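Local structure of regulatory protein of LacI family (Chloroflexus aggregans, 3BBL) at residues 127-132 / 160-165. The protein probably regulates transcription as a DNA-binding member of the LacI family, sensing a small effector through its periplasmic-binding-protein-like part. Numbering follows the deposited sequence.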
loop_
_atom_site.group_PDB
_atom_site.type_symbol
_atom_site.label_atom_id
_atom_site.label_comp_id
_atom_site.label_asym_id
_atom_site.label_seq_id
_atom_site.Cartn_x
_atom_site.Cartn_y
_atom_site.Cartn_z
ATOM N N ARG A 127 1.545 9.671 -32.197
ATOM C CA ARG A 127 1.087 10.817 -31.425
ATOM C C ARG A 127 1.007 10.322 -29.990
ATOM O O ARG A 127 -0.009 9.783 -29.551
ATOM C CB ARG A 127 -0.267 11.313 -31.943
ATOM C CG ARG A 127 -0.233 11.811 -33.402
ATOM C CD ARG A 127 -1.437 12.670 -33.798
ATOM N NE ARG A 127 -2.717 11.968 -33.709
ATOM C CZ ARG A 127 -3.098 10.975 -34.505
ATOM N NH1 ARG A 127 -2.306 10.546 -35.468
ATOM N NH2 ARG A 127 -4.277 10.397 -34.322
ATOM N N ILE A 128 2.115 10.484 -29.278
ATOM C CA ILE A 128 2.217 10.027 -27.903
ATOM C C ILE A 128 2.377 11.202 -26.954
ATOM O O ILE A 128 3.279 12.017 -27.101
ATOM C CB ILE A 128 3.431 9.087 -27.728
ATOM C CG1 ILE A 128 3.410 8.015 -28.821
ATOM C CG2 ILE A 128 3.419 8.468 -26.330
ATOM C CD1 ILE A 128 4.684 7.200 -28.941
ATOM N N ALA A 129 1.487 11.282 -25.979
ATOM C CA ALA A 129 1.530 12.359 -25.017
ATOM C C ALA A 129 2.002 11.822 -23.665
ATOM O O ALA A 129 2.063 10.602 -23.447
ATOM C CB ALA A 129 0.140 12.978 -24.886
ATOM N N ILE A 130 2.321 12.739 -22.758
ATOM C CA ILE A 130 2.766 12.347 -21.429
ATOM C C ILE A 130 2.228 13.263 -20.327
ATOM O O ILE A 130 2.186 14.490 -20.467
ATOM C CB ILE A 130 4.325 12.309 -21.361
ATOM C CG1 ILE A 130 4.779 11.794 -19.994
ATOM C CG2 ILE A 130 4.905 13.699 -21.677
ATOM C CD1 ILE A 130 6.285 11.630 -19.882
ATOM N N LEU A 131 1.793 12.642 -19.240
ATOM C CA LEU A 131 1.294 13.359 -18.082
ATOM C C LEU A 131 2.492 13.392 -17.135
ATOM O O LEU A 131 2.812 12.411 -16.469
ATOM C CB LEU A 131 0.112 12.603 -17.473
ATOM C CG LEU A 131 -1.004 12.314 -18.488
ATOM C CD1 LEU A 131 -2.224 11.753 -17.771
ATOM C CD2 LEU A 131 -1.362 13.586 -19.241
ATOM N N ALA A 132 3.171 14.531 -17.103
ATOM C CA ALA A 132 4.370 14.690 -16.294
ATOM C C ALA A 132 4.184 15.537 -15.037
ATOM O O ALA A 132 3.088 16.027 -14.749
ATOM C CB ALA A 132 5.476 15.275 -17.160
ATOM N N THR A 160 4.631 20.599 -27.361
ATOM C CA THR A 160 4.463 21.194 -26.043
ATOM C C THR A 160 3.032 20.939 -25.582
ATOM O O THR A 160 2.760 20.852 -24.396
ATOM C CB THR A 160 4.735 22.721 -26.073
ATOM O OG1 THR A 160 3.758 23.378 -26.890
ATOM C CG2 THR A 160 6.114 23.000 -26.636
ATOM N N GLY A 161 2.120 20.813 -26.537
ATOM C CA GLY A 161 0.732 20.558 -26.214
ATOM C C GLY A 161 0.520 19.150 -25.700
ATOM O O GLY A 161 -0.509 18.857 -25.101
ATOM N N TYR A 162 1.504 18.280 -25.929
ATOM C CA TYR A 162 1.447 16.884 -25.484
ATOM C C TYR A 162 2.206 16.621 -24.185
ATOM O O TYR A 162 2.291 15.480 -23.736
ATOM C CB TYR A 162 2.027 15.955 -26.542
ATOM C CG TYR A 162 1.110 15.613 -27.675
ATOM C CD1 TYR A 162 1.520 14.703 -28.650
ATOM C CD2 TYR A 162 -0.169 16.173 -27.777
ATOM C CE1 TYR A 162 0.685 14.351 -29.705
ATOM C CE2 TYR A 162 -1.022 15.823 -28.831
ATOM C CZ TYR A 162 -0.584 14.910 -29.788
ATOM O OH TYR A 162 -1.399 14.511 -30.806
ATOM N N ILE A 163 2.785 17.663 -23.602
ATOM C CA ILE A 163 3.524 17.506 -22.362
ATOM C C ILE A 163 2.815 18.329 -21.313
ATOM O O ILE A 163 2.978 19.538 -21.252
ATOM C CB ILE A 163 4.982 17.991 -22.517
ATOM C CG1 ILE A 163 5.675 17.178 -23.603
ATOM C CG2 ILE A 163 5.735 17.838 -21.201
ATOM C CD1 ILE A 163 7.101 17.598 -23.867
ATOM N N LEU A 164 2.015 17.668 -20.491
ATOM C CA LEU A 164 1.261 18.366 -19.459
ATOM C C LEU A 164 1.857 18.072 -18.083
ATOM O O LEU A 164 2.003 16.918 -17.692
ATOM C CB LEU A 164 -0.210 17.935 -19.524
ATOM C CG LEU A 164 -0.818 17.934 -20.939
ATOM C CD1 LEU A 164 -2.271 17.529 -20.869
ATOM C CD2 LEU A 164 -0.696 19.314 -21.575
ATOM N N ARG A 165 2.211 19.128 -17.359
ATOM C CA ARG A 165 2.815 18.997 -16.038
ATOM C C ARG A 165 1.837 19.322 -14.921
ATOM O O ARG A 165 1.081 20.284 -15.006
ATOM C CB ARG A 165 4.018 19.927 -15.934
ATOM C CG ARG A 165 5.139 19.626 -16.901
ATOM C CD ARG A 165 6.142 20.758 -16.845
ATOM N NE ARG A 165 7.335 20.534 -17.651
ATOM C CZ ARG A 165 8.361 19.783 -17.275
ATOM N NH1 ARG A 165 8.346 19.167 -16.098
ATOM N NH2 ARG A 165 9.412 19.669 -18.075
#
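Ile130 bonds through both backbone groups to Tyr162 and Leu164 at the start of strand 163-165, which runs parallel to strand 128-132 with 12° between their axes. Its N donates to Tyr162 O (2.9 Å) and its O accepts from Leu164 N (3.2 Å), both nearly straight. Two residues on, Ala132 N donates to Leu164 O at 2.7 Å, less straight. Beside this last bond Arg165 CA approaches Ala132 O to 3.2 Å, a CA-H...O contact at the end of the ladder.

Tyr162, closing the 3-10 turn 160-162, makes the main side-chain contact. With CG anti to its carbonyl carbon (chi1 -80°), the ring is laid back along residues 127-129. Its CB packs on Ala129 CB at 3.9 Å, while CD1 approaches Ile128 O obliquely, a carbonyl that accepts a hydrogen bond from Tyr147 OH of helix 138-153. The phenol oxygen lies against the aliphatic part of Arg127, with OH 3.5 Å from CD; the guanidinium plane is turned 47° from the ring. Neither polar end is bonded to the other: Tyr162 OH is held by Arg187 O and Arg127 NE by Arg188 O, so the loop before strand 191-194 fastens both.

Apolar contacts along the strands are lighter. Ile130 CG2 meets Ile163 CG1 at 4.1 Å on the face turned to helix 138-153, whereas Leu131 CD2 and Leu164 CD1 come loosely together (4.4 Å) on the other face, where both leucines also touch Met176 of helix 170-181.

Strand 128-132, helix 138-153 and strand 163-165 form a beta-alpha-beta unit, with 163-165 as the outermost strand within the chain at this end of the sheet and helices packed on both faces, an arrangement typical of the Rossmann-like subdomains of LacI-family and periplasmic binding proteins.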